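Possible transcriptional regulator, ArsR family protein (Rhodococcus sp., PDB 2OQG) probably binds DNA as a winged helix-turn-helix transcriptional regulator of the ArsR family. Local coordinates at residues Ala57-Gly62 against Ile73-Leu78. Sequence-based numbering, arbitrary orientation.
With ACY (acetic acid), chain F.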
ATOM      1  N   ALA A  57      14.787  -6.701  11.519  1.00 12.17           N
ATOM      2  CA  ALA A  57      15.184  -8.128  11.457  1.00 12.79           C
ATOM      3  C   ALA A  57      14.135  -8.891  10.669  1.00 12.00           C
ATOM      4  O   ALA A  57      14.483  -9.723   9.775  1.00 12.65           O
ATOM      5  CB  ALA A  57      15.335  -8.711  12.835  1.00 13.28           C
ATOM      6  N   LEU A  58      12.860  -8.611  10.977  1.00 10.88           N
ATOM      7  CA  LEU A  58      11.769  -9.280  10.228  1.00 10.14           C
ATOM      8  C   LEU A  58      11.763  -8.937   8.730  1.00  9.59           C
ATOM      9  O   LEU A  58      11.489  -9.828   7.875  1.00  9.65           O
ATOM     10  CB  LEU A  58      10.403  -8.980  10.859  1.00 10.15           C
ATOM     11  CG  LEU A  58      10.231  -9.530  12.262  1.00 11.13           C
ATOM     12  CD1 LEU A  58       8.953  -8.936  12.893  1.00 10.97           C
ATOM     13  CD2 LEU A  58      10.171 -11.103  12.238  1.00 11.31           C
ATOM     14  N   GLN A  59      12.030  -7.684   8.366  1.00  9.99           N
ATOM     15  CA  GLN A  59      12.075  -7.341   6.938  1.00  9.76           C
ATOM     16  C   GLN A  59      13.272  -7.982   6.261  1.00 10.78           C
ATOM     17  O   GLN A  59      13.180  -8.428   5.095  1.00 13.05           O
ATOM     18  CB  GLN A  59      12.134  -5.817   6.754  1.00 11.37           C
ATOM     19  CG  GLN A  59      10.955  -5.101   7.309  1.00 10.04           C
ATOM     20  CD  GLN A  59      11.094  -3.589   7.179  1.00 14.30           C
ATOM     21  OE1 GLN A  59      10.792  -2.999   6.153  1.00 15.01           O
ATOM     22  NE2 GLN A  59      11.614  -2.983   8.211  1.00 15.84           N
ATOM     23  N   ALA A  60      14.398  -8.051   6.986  1.00 11.27           N
ATOM     24  CA  ALA A  60      15.626  -8.553   6.365  1.00 12.65           C
ATOM     25  C   ALA A  60      15.511 -10.011   5.987  1.00 13.17           C
ATOM     26  O   ALA A  60      16.218 -10.465   5.110  1.00 16.43           O
ATOM     27  CB  ALA A  60      16.871  -8.344   7.311  1.00 12.95           C
ATOM     28  N   CYS A  61      14.696 -10.771   6.708  1.00 12.00           N
ATOM     29  CA  CYS A  61      14.597 -12.199   6.399  1.00 13.35           C
ATOM     30  C   CYS A  61      13.298 -12.473   5.644  1.00 12.87           C
ATOM     31  O   CYS A  61      12.984 -13.638   5.367  1.00 15.14           O
ATOM     32  CB  CYS A  61      14.715 -13.015   7.693  1.00 14.86           C
ATOM     33  SG  CYS A  61      13.294 -12.866   8.699  1.00 17.52           S
ATOM     34  N   GLY A  62      12.580 -11.417   5.258  1.00 10.90           N
ATOM     35  CA  GLY A  62      11.429 -11.561   4.368  1.00 11.47           C
ATOM     36  C   GLY A  62      10.093 -11.849   5.027  1.00 10.86           C
ATOM     37  O   GLY A  62       9.092 -12.121   4.338  1.00 12.95           O
ATOM     38  N   ILE A  73       3.948   5.249   6.730  1.00 18.26           N
ATOM     39  CA  ILE A  73       4.685   3.964   6.693  1.00 16.85           C
ATOM     40  C   ILE A  73       4.047   2.963   7.644  1.00 16.12           C
ATOM     41  O   ILE A  73       3.938   3.204   8.858  1.00 18.08           O
ATOM     42  CB  ILE A  73       6.180   4.073   7.083  1.00 17.25           C
ATOM     43  CG1 ILE A  73       6.952   4.924   6.080  1.00 18.18           C
ATOM     44  CG2 ILE A  73       6.862   2.673   7.056  1.00 19.00           C
ATOM     45  CD1 ILE A  73       8.239   5.465   6.589  1.00 21.16           C
ATOM     46  N   ARG A  74       3.605   1.847   7.070  1.00 14.34           N
ATOM     47  CA  ARG A  74       3.045   0.773   7.854  1.00 14.02           C
ATOM     48  C   ARG A  74       3.776  -0.501   7.498  1.00 13.24           C
ATOM     49  O   ARG A  74       4.570  -0.506   6.560  1.00 11.91           O
ATOM     50  CB  ARG A  74       1.568   0.614   7.582  1.00 14.04           C
ATOM     51  CG  ARG A  74       0.742   1.864   8.028  1.00 16.07           C
ATOM     52  CD  ARG A  74      -0.736   1.567   8.030  1.00 22.25           C
ATOM     53  NE  ARG A  74      -1.497   2.734   8.478  1.00 25.47           N
ATOM     54  CZ  ARG A  74      -1.771   3.800   7.710  1.00 30.16           C
ATOM     55  NH1 ARG A  74      -1.369   3.865   6.428  1.00 30.72           N
ATOM     56  NH2 ARG A  74      -2.456   4.815   8.225  1.00 33.41           N
ATOM     57  N   TYR A  75       3.502  -1.570   8.242  1.00 11.48           N
ATOM     58  CA  TYR A  75       4.190  -2.858   8.019  1.00 11.77           C
ATOM     59  C   TYR A  75       3.188  -3.984   7.876  1.00 11.91           C
ATOM     60  O   TYR A  75       2.078  -3.921   8.456  1.00 11.86           O
ATOM     61  CB  TYR A  75       5.160  -3.146   9.161  1.00 12.86           C
ATOM     62  CG  TYR A  75       6.228  -2.110   9.235  1.00 11.40           C
ATOM     63  CD1 TYR A  75       7.392  -2.270   8.520  1.00 13.70           C
ATOM     64  CD2 TYR A  75       6.042  -0.893   9.967  1.00 12.75           C
ATOM     65  CE1 TYR A  75       8.417  -1.295   8.555  1.00 12.30           C
ATOM     66  CE2 TYR A  75       7.064   0.107   9.981  1.00 13.06           C
ATOM     67  CZ  TYR A  75       8.234  -0.116   9.272  1.00 13.91           C
ATOM     68  OH  TYR A  75       9.205   0.855   9.297  1.00 18.05           O
ATOM     69  N   ARG A  76       3.581  -5.047   7.162  1.00 11.42           N
ATOM     70  CA  ARG A  76       2.626  -6.119   6.860  1.00 11.81           C
ATOM     71  C   ARG A  76       3.407  -7.443   6.965  1.00 12.23           C
ATOM     72  O   ARG A  76       4.519  -7.525   6.488  1.00 12.00           O
ATOM     73  CB  ARG A  76       2.053  -5.957   5.433  1.00 12.00           C
ATOM     74  CG  ARG A  76       1.281  -7.121   4.906  1.00 12.84           C
ATOM     75  CD  ARG A  76       0.926  -6.789   3.452  1.00 14.17           C
ATOM     76  NE  ARG A  76       0.181  -5.532   3.343  1.00 16.27           N
ATOM     77  CZ  ARG A  76       0.003  -4.859   2.200  1.00 15.20           C
ATOM     78  NH1 ARG A  76       0.524  -5.330   1.065  1.00 19.29           N
ATOM     79  NH2 ARG A  76      -0.733  -3.743   2.199  1.00 19.29           N
ATOM     80  N   ALA A  77       2.838  -8.442   7.630  1.00 10.66           N
ATOM     81  CA  ALA A  77       3.447  -9.784   7.697  1.00 10.84           C
ATOM     82  C   ALA A  77       3.165 -10.475   6.379  1.00 12.94           C
ATOM     83  O   ALA A  77       2.043 -10.377   5.832  1.00 12.67           O
ATOM     84  CB  ALA A  77       2.880 -10.588   8.847  1.00 12.42           C
ATOM     85  N   LEU A  78       4.122 -11.310   5.975  1.00 11.86           N
ATOM     86  CA  LEU A  78       4.076 -12.045   4.718  1.00 12.97           C
ATOM     87  C   LEU A  78       4.193 -13.530   4.956  1.00 12.47           C
ATOM     88  O   LEU A  78       5.037 -13.989   5.766  1.00 12.51           O
ATOM     89  CB  LEU A  78       5.263 -11.643   3.841  1.00 12.67           C
ATOM     90  CG  LEU A  78       5.175 -10.201   3.367  1.00 13.45           C
ATOM     91  CD1 LEU A  78       6.476  -9.837   2.608  1.00 15.47           C
ATOM     92  CD2 LEU A  78       3.985  -9.903   2.516  1.00 14.67           C
TER
HETATM   93  C   ACY F 203      -0.903  -2.566  -1.040  1.00 25.09           C
HETATM   94  O   ACY F 203      -0.280  -3.643  -1.073  1.00 25.97           O
HETATM   95  OXT ACY F 203      -1.281  -1.959  -0.011  1.00 24.54           O
HETATM   96  CH3 ACY F 203      -1.232  -1.929  -2.356  1.00 25.37           C
HETATM   97  O   HOH W   1      11.617  -0.260   9.079  1.00 26.85           O
HETATM   98  O   HOH W   2       7.537 -14.281   4.614  1.00 17.12           O
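The CA atoms nearest each other across the contact are those of Gly62 and Leu78, 7.4 Å apart, just beyond the ends of helix 48-60 and strand 72-77. A Schellman motif closes the helix: Gly62, at positive phi, is its C-prime residue, with Leu63 N bonded to Leu58 O and Gly62 N to Gln59 O. One water donates to both Gly62 O (2.7 Å) and Leu78 O (2.8 Å), while Leu78 CD1 packs on Gly62 O at 3.9 Å. Farther along, the extended chain of Gln59 brings its amide to the Tyr75 ring, the two planes 82° apart; NE2 lies 3.6 Å from Tyr75 CE1 in an oblique approach, and OE1 sits at the ring edge. A second water accepts from Gln59 NE2 and hydrogen-bonds Tyr75 OH (2.7 Å). The bend at chi3 of Arg76 (-57°) turns its guanidinium to an acetic acid molecule, probably from the crystallisation liquor: NH1 donates to O at 2.8 Å and NH2 to OXT at 2.9 Å, both nearly straight. Arg76 NH2 also pairs with Asp34 OD2; an alanine here would probably deprive Asp34 of this salt-bridge partner. Strand 64-69 joins the two segments as the antiparallel partner of 72-77 in the wing; Leu30 of helix 21-32 touches Tyr75, and Leu100 of a second subunit packs on Leu78.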